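Local atomic coordinates of catechol 1,2-dioxygenase (Burkholderia ambifaria, PDB entry 5VXT), a protein that probably catalyses the intradiol ring cleavage of catechol by molecular oxygen to cis,cis-muconate at a non-haem iron(III) centre. Residues P116-G121 with A270-L275; E143-L148 with R207-V212. All coordinates share one frame; numbering follows the deposited sequence.

Contact 1: residues P116-G121 with A270-L275. With EDO (1,2-ethanediol), chain M.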
loop_
_atom_site.group_PDB
_atom_site.type_symbol
_atom_site.label_atom_id
_atom_site.label_comp_id
_atom_site.label_asym_id
_atom_site.label_seq_id
_atom_site.Cartn_x
_atom_site.Cartn_y
_atom_site.Cartn_z
ATOM N N PRO B 116 17.182 21.685 15.380
ATOM C CA PRO B 116 16.366 20.463 15.372
ATOM C C PRO B 116 16.115 19.957 13.964
ATOM O O PRO B 116 15.994 20.727 13.008
ATOM C CB PRO B 116 15.055 20.902 16.037
ATOM C CG PRO B 116 14.991 22.385 15.807
ATOM C CD PRO B 116 16.429 22.852 15.868
ATOM N N ARG B 117 16.013 18.630 13.849
ATOM C CA ARG B 117 15.566 18.035 12.607
ATOM C C ARG B 117 14.059 18.230 12.452
ATOM O O ARG B 117 13.332 18.442 13.426
ATOM C CB ARG B 117 15.890 16.537 12.577
ATOM C CG ARG B 117 15.157 15.729 13.663
ATOM C CD ARG B 117 15.238 14.215 13.456
ATOM N NE ARG B 117 16.617 13.734 13.300
ATOM C CZ ARG B 117 17.454 13.484 14.304
ATOM N NH1 ARG B 117 17.071 13.664 15.557
ATOM N NH2 ARG B 117 18.689 13.057 14.049
ATOM N N THR B 118 13.590 18.173 11.212
ATOM C CA THR B 118 12.181 17.846 10.990
ATOM C C THR B 118 12.083 17.098 9.662
ATOM O O THR B 118 13.095 16.715 9.070
ATOM C CB THR B 118 11.266 19.082 11.099
ATOM O OG1 THR B 118 9.888 18.650 11.131
ATOM C CG2 THR B 118 11.472 20.049 9.955
ATOM N N ILE B 119 10.859 16.827 9.205
ATOM C CA ILE B 119 10.728 15.818 8.167
ATOM C C ILE B 119 11.297 16.311 6.841
ATOM O O ILE B 119 11.383 17.518 6.569
ATOM C CB ILE B 119 9.262 15.374 8.021
ATOM C CG1 ILE B 119 8.432 16.474 7.356
ATOM C CG2 ILE B 119 8.727 14.972 9.389
ATOM C CD1 ILE B 119 7.000 16.088 7.129
ATOM N N GLU B 120 11.724 15.352 6.020
ATOM C CA GLU B 120 12.226 15.656 4.690
ATOM C C GLU B 120 11.088 15.952 3.728
ATOM O O GLU B 120 11.209 16.823 2.859
ATOM C CB GLU B 120 13.071 14.483 4.179
ATOM C CG GLU B 120 13.626 14.646 2.775
ATOM C CD GLU B 120 14.426 13.420 2.327
ATOM O OE1 GLU B 120 15.007 12.735 3.194
ATOM O OE2 GLU B 120 14.465 13.131 1.112
ATOM N N GLY B 121 9.970 15.246 3.865
ATOM C CA GLY B 121 8.931 15.330 2.877
ATOM C C GLY B 121 9.328 14.526 1.657
ATOM O O GLY B 121 10.451 14.013 1.564
ATOM N N ALA B 270 4.948 18.703 11.146
ATOM C CA ALA B 270 6.383 18.958 11.019
ATOM C C ALA B 270 6.849 20.252 11.671
ATOM O O ALA B 270 8.062 20.500 11.707
ATOM C CB ALA B 270 6.789 18.990 9.540
ATOM N N THR B 271 5.935 21.078 12.174
ATOM C CA THR B 271 6.325 22.364 12.747
ATOM C C THR B 271 7.041 22.168 14.079
ATOM O O THR B 271 6.653 21.334 14.902
ATOM C CB THR B 271 5.088 23.244 12.936
ATOM O OG1 THR B 271 4.485 23.473 11.659
ATOM C CG2 THR B 271 5.449 24.594 13.565
ATOM N N ARG B 272 8.106 22.939 14.287
ATOM C CA ARG B 272 8.812 22.933 15.554
ATOM C C ARG B 272 9.060 24.371 15.996
ATOM O O ARG B 272 9.239 25.262 15.170
ATOM C CB ARG B 272 10.113 22.160 15.454
ATOM C CG ARG B 272 9.900 20.734 14.983
ATOM C CD ARG B 272 11.173 19.925 15.115
ATOM N NE ARG B 272 11.338 19.476 16.488
ATOM C CZ ARG B 272 12.074 18.434 16.845
ATOM N NH1 ARG B 272 12.738 17.738 15.925
ATOM N NH2 ARG B 272 12.140 18.093 18.125
ATOM N N GLU B 273 9.030 24.565 17.318
ATOM C CA GLU B 273 9.082 25.895 17.917
ATOM C C GLU B 273 10.350 26.631 17.510
ATOM O O GLU B 273 10.334 27.845 17.284
ATOM C CB GLU B 273 9.000 25.742 19.435
ATOM C CG GLU B 273 8.938 27.009 20.244
ATOM C CD GLU B 273 8.986 26.719 21.732
ATOM O OE1 GLU B 273 8.428 25.679 22.154
ATOM O OE2 GLU B 273 9.597 27.517 22.476
ATOM N N GLU B 274 11.448 25.904 17.382
ATOM C CA GLU B 274 12.724 26.513 17.032
ATOM C C GLU B 274 12.875 26.761 15.537
ATOM O O GLU B 274 13.892 27.329 15.125
ATOM C CB GLU B 274 13.877 25.625 17.518
ATOM C CG GLU B 274 13.831 25.294 19.004
ATOM C CD GLU B 274 12.999 24.050 19.304
ATOM O OE1 GLU B 274 12.280 23.570 18.399
ATOM O OE2 GLU B 274 13.067 23.556 20.448
ATOM N N LEU B 275 11.898 26.356 14.725
ATOM C CA LEU B 275 11.986 26.431 13.272
ATOM C C LEU B 275 11.010 27.453 12.694
ATOM O O LEU B 275 10.485 27.265 11.591
ATOM C CB LEU B 275 11.750 25.047 12.658
ATOM C CG LEU B 275 12.746 23.965 13.080
ATOM C CD1 LEU B 275 12.449 22.623 12.405
ATOM C CD2 LEU B 275 14.191 24.383 12.800
HETATM C C1 EDO M . 1.433 21.181 14.442
HETATM O O1 EDO M . 1.762 21.561 13.106
HETATM C C2 EDO M . 2.291 19.977 14.800
HETATM O O2 EDO M . 3.587 20.179 14.222
#
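Arg-272 gives NH1 to Arg-117 O over 2.7 Å, with the oxygen at the edge of the guanidinium, close to its plane, and the donor tilted 23° from the plane of the carbonyl. CD of Arg-272 already lies 3.1 Å from Arg-117 O, and the bend at chi3 (81°) turns the guanidinium so that NH1 meets that oxygen. A second hydrogen bond also ends on a backbone carbonyl: Thr-118 OG1 donates to Ala-270 O at 2.7 Å, in the carbonyl plane and on a lone pair. Its hydroxyl is placed there by a chi1 of -169°, and threonine serves well because its methyl remains for an apolar neighbour.

The side chains of Arg-117 and Arg-272 lie side by side and point the same way, and Asp-103 of helix 94-109 forms salt bridges to both; Asp-106 is a second partner for Arg-117. The acid probably offsets the like charges of the two arginines.

Residues 116-121 lie in the loop that leads from that helix into the transthyretin-like beta domain of an intradiol dioxygenase, and Gly-121 touches the bound catechol.

Van der Waals packing adds to these bonds. Pro-116 CB sits over one face of the Arg-272 guanidinium, toward its rim, while its CG meets Leu-275 CD2 at 3.7 Å and also packs on Glu-274 CB. Leucine suits a place between two partners, since its other branch, CD1, reaches Thr-118 CG2 at 3.7 Å. At the far end the methyl of Ala-270 packs against Ile-119, CG1 to CB 3.7 Å. Beside Thr-271, ethanediol, probably from the crystallisation liquor, makes weak hydrogen bonds to the backbone N and O.

Contact 2: residues E143-L148 with R207-V212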
loop_
_atom_site.group_PDB
_atom_site.type_symbol
_atom_site.label_atom_id
_atom_site.label_comp_id
_atom_site.label_asym_id
_atom_site.label_seq_id
_atom_site.Cartn_x
_atom_site.Cartn_y
_atom_site.Cartn_z
ATOM N N GLU B 143 4.709 35.810 -10.872
ATOM C CA GLU B 143 4.124 37.121 -10.609
ATOM C C GLU B 143 3.550 37.218 -9.202
ATOM O O GLU B 143 3.436 38.319 -8.655
ATOM C CB GLU B 143 3.037 37.427 -11.646
ATOM N N GLY B 144 3.200 36.090 -8.596
ATOM C CA GLY B 144 2.507 36.087 -7.327
ATOM C C GLY B 144 3.363 35.987 -6.083
ATOM O O GLY B 144 2.807 35.905 -4.984
ATOM N N ALA B 145 4.688 35.990 -6.204
ATOM C CA ALA B 145 5.567 35.864 -5.047
ATOM C C ALA B 145 6.611 36.968 -5.079
ATOM O O ALA B 145 7.234 37.208 -6.118
ATOM C CB ALA B 145 6.254 34.497 -5.013
ATOM N N GLY B 146 6.798 37.636 -3.946
ATOM C CA GLY B 146 7.836 38.636 -3.815
ATOM C C GLY B 146 9.175 38.004 -3.523
ATOM O O GLY B 146 9.287 36.813 -3.196
ATOM N N PRO B 147 10.232 38.805 -3.645
ATOM C CA PRO B 147 11.585 38.268 -3.438
ATOM C C PRO B 147 11.870 37.999 -1.968
ATOM O O PRO B 147 11.437 38.742 -1.082
ATOM C CB PRO B 147 12.494 39.369 -3.996
ATOM C CG PRO B 147 11.686 40.622 -3.854
ATOM C CD PRO B 147 10.247 40.220 -4.060
ATOM N N LEU B 148 12.624 36.928 -1.720
ATOM C CA LEU B 148 12.971 36.484 -0.376
ATOM C C LEU B 148 14.454 36.146 -0.327
ATOM O O LEU B 148 14.946 35.393 -1.176
ATOM C CB LEU B 148 12.141 35.253 0.029
ATOM C CG LEU B 148 12.533 34.555 1.332
ATOM C CD1 LEU B 148 12.125 35.364 2.544
ATOM C CD2 LEU B 148 11.913 33.166 1.388
ATOM N N ARG B 207 18.779 33.416 -2.694
ATOM C CA ARG B 207 17.932 34.491 -3.187
ATOM C C ARG B 207 16.840 33.862 -4.036
ATOM O O ARG B 207 17.127 33.155 -5.008
ATOM C CB ARG B 207 18.757 35.513 -3.966
ATOM C CG ARG B 207 19.808 36.140 -3.076
ATOM C CD ARG B 207 20.733 37.076 -3.813
ATOM N NE ARG B 207 21.811 37.533 -2.938
ATOM C CZ ARG B 207 22.843 38.264 -3.343
ATOM N NH1 ARG B 207 22.939 38.623 -4.614
ATOM N NH2 ARG B 207 23.778 38.636 -2.478
ATOM N N THR B 208 15.594 34.093 -3.647
ATOM C CA THR B 208 14.492 33.304 -4.169
ATOM C C THR B 208 13.221 34.131 -4.019
ATOM O O THR B 208 13.284 35.360 -3.879
ATOM C CB THR B 208 14.430 31.945 -3.446
ATOM O OG1 THR B 208 13.328 31.177 -3.941
ATOM C CG2 THR B 208 14.280 32.126 -1.938
ATOM N N LEU B 209 12.074 33.465 -4.055
ATOM C CA LEU B 209 10.780 34.099 -3.864
ATOM C C LEU B 209 10.027 33.386 -2.744
ATOM O O LEU B 209 10.311 32.233 -2.407
ATOM C CB LEU B 209 9.960 34.089 -5.161
ATOM C CG LEU B 209 10.630 34.653 -6.417
ATOM C CD1 LEU B 209 9.756 34.436 -7.650
ATOM C CD2 LEU B 209 10.960 36.136 -6.247
ATOM N N MET B 210 9.069 34.095 -2.165
ATOM C CA MET B 210 8.371 33.602 -0.981
ATOM C C MET B 210 7.431 32.450 -1.339
ATOM O O MET B 210 6.547 32.620 -2.191
ATOM C CB MET B 210 7.588 34.754 -0.348
ATOM C CG MET B 210 6.688 34.346 0.804
ATOM S SD MET B 210 7.641 33.948 2.271
ATOM C CE MET B 210 8.508 35.496 2.494
ATOM N N PRO B 211 7.572 31.278 -0.720
ATOM C CA PRO B 211 6.639 30.184 -0.995
ATOM C C PRO B 211 5.297 30.407 -0.319
ATOM O O PRO B 211 5.161 31.208 0.603
ATOM C CB PRO B 211 7.342 28.963 -0.395
ATOM C CG PRO B 211 8.082 29.527 0.762
ATOM C CD PRO B 211 8.576 30.887 0.287
ATOM N N VAL B 212 4.299 29.658 -0.793
ATOM C CA VAL B 212 3.007 29.547 -0.130
ATOM C C VAL B 212 2.787 28.072 0.194
ATOM O O VAL B 212 3.420 27.184 -0.381
ATOM C CB VAL B 212 1.851 30.108 -0.987
ATOM C CG1 VAL B 212 1.461 29.120 -2.064
ATOM C CG2 VAL B 212 0.650 30.461 -0.115
#
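Leu-148 holds CG anti to its backbone N (chi1 172°), and Met-210 does the same before bending at chi2 and chi3, which folds its end back so that CE meets Leu-148 CD1 at 3.6 Å. The two side chains approach obliquely, methyl against methyl. A thioether chain is flexible enough to make this return, and the other branch of Leu-148, CD2, lies at 4.2 Å from Pro-211 CD, where leucine and ring cross at about a right angle.

Backbone pairing sets this packing in place. Leu-148 and Thr-208 form an antiparallel hydrogen-bonded pair: Leu-148 N reaches Thr-208 O at 2.7 Å, from well above the carbonyl plane, and Thr-208 N returns a bond to Leu-148 O at 2.9 Å. Pro-147 and Leu-209 make the adjoining non-hydrogen-bonded pair. Proline fits on this strand because its nitrogen, which has no hydrogen to give, is not needed as a donor toward 207-212. Its CA-H instead points to Thr-208 O, with CA 3.4 Å from that oxygen. These are neighbouring interior strands, 147-155 and 203-209, of one sheet of the transthyretin-like domain.

Where the pairing runs out, Met-210 N donates to Gly-146 O, nearly along the C=O axis, and Leu-209 CA adds a CA-H...O contact to the same oxygen. Ala-145 turns its methyl onto Leu-209 CB at 3.7 Å and Met-210 O at 3.4 Å, a small group suited to so close an approach. Thr-208 lays CG2 beside Leu-148 O at 3.4 Å while OG1 is hydrogen-bonded to His-171 NE2. Direction and register thus come from main-chain bonds, while the side chains add mainly apolar packing.

Overall arrangement
From the N terminus the chain runs through the N-terminal helices, the last before contact 1 being 94-109, and then enters 116-121. The partner segment 270-275 comes much later, so contact 1 closes a long loop of 148 intervening residues. Contact 2 falls wholly within that loop: 143-148 and 207-212 enclose 58 residues of strands and connections and no helix, and the two closures nest without crossing. Contact 1 ties the entry from the helical part to the loop between strands 251-256 and 280-282; contact 2 joins the start of strand 147-155 to the end of strand 203-209. Their centres are 21 Å apart, with nearest atoms about 11 Å apart, so they do not touch.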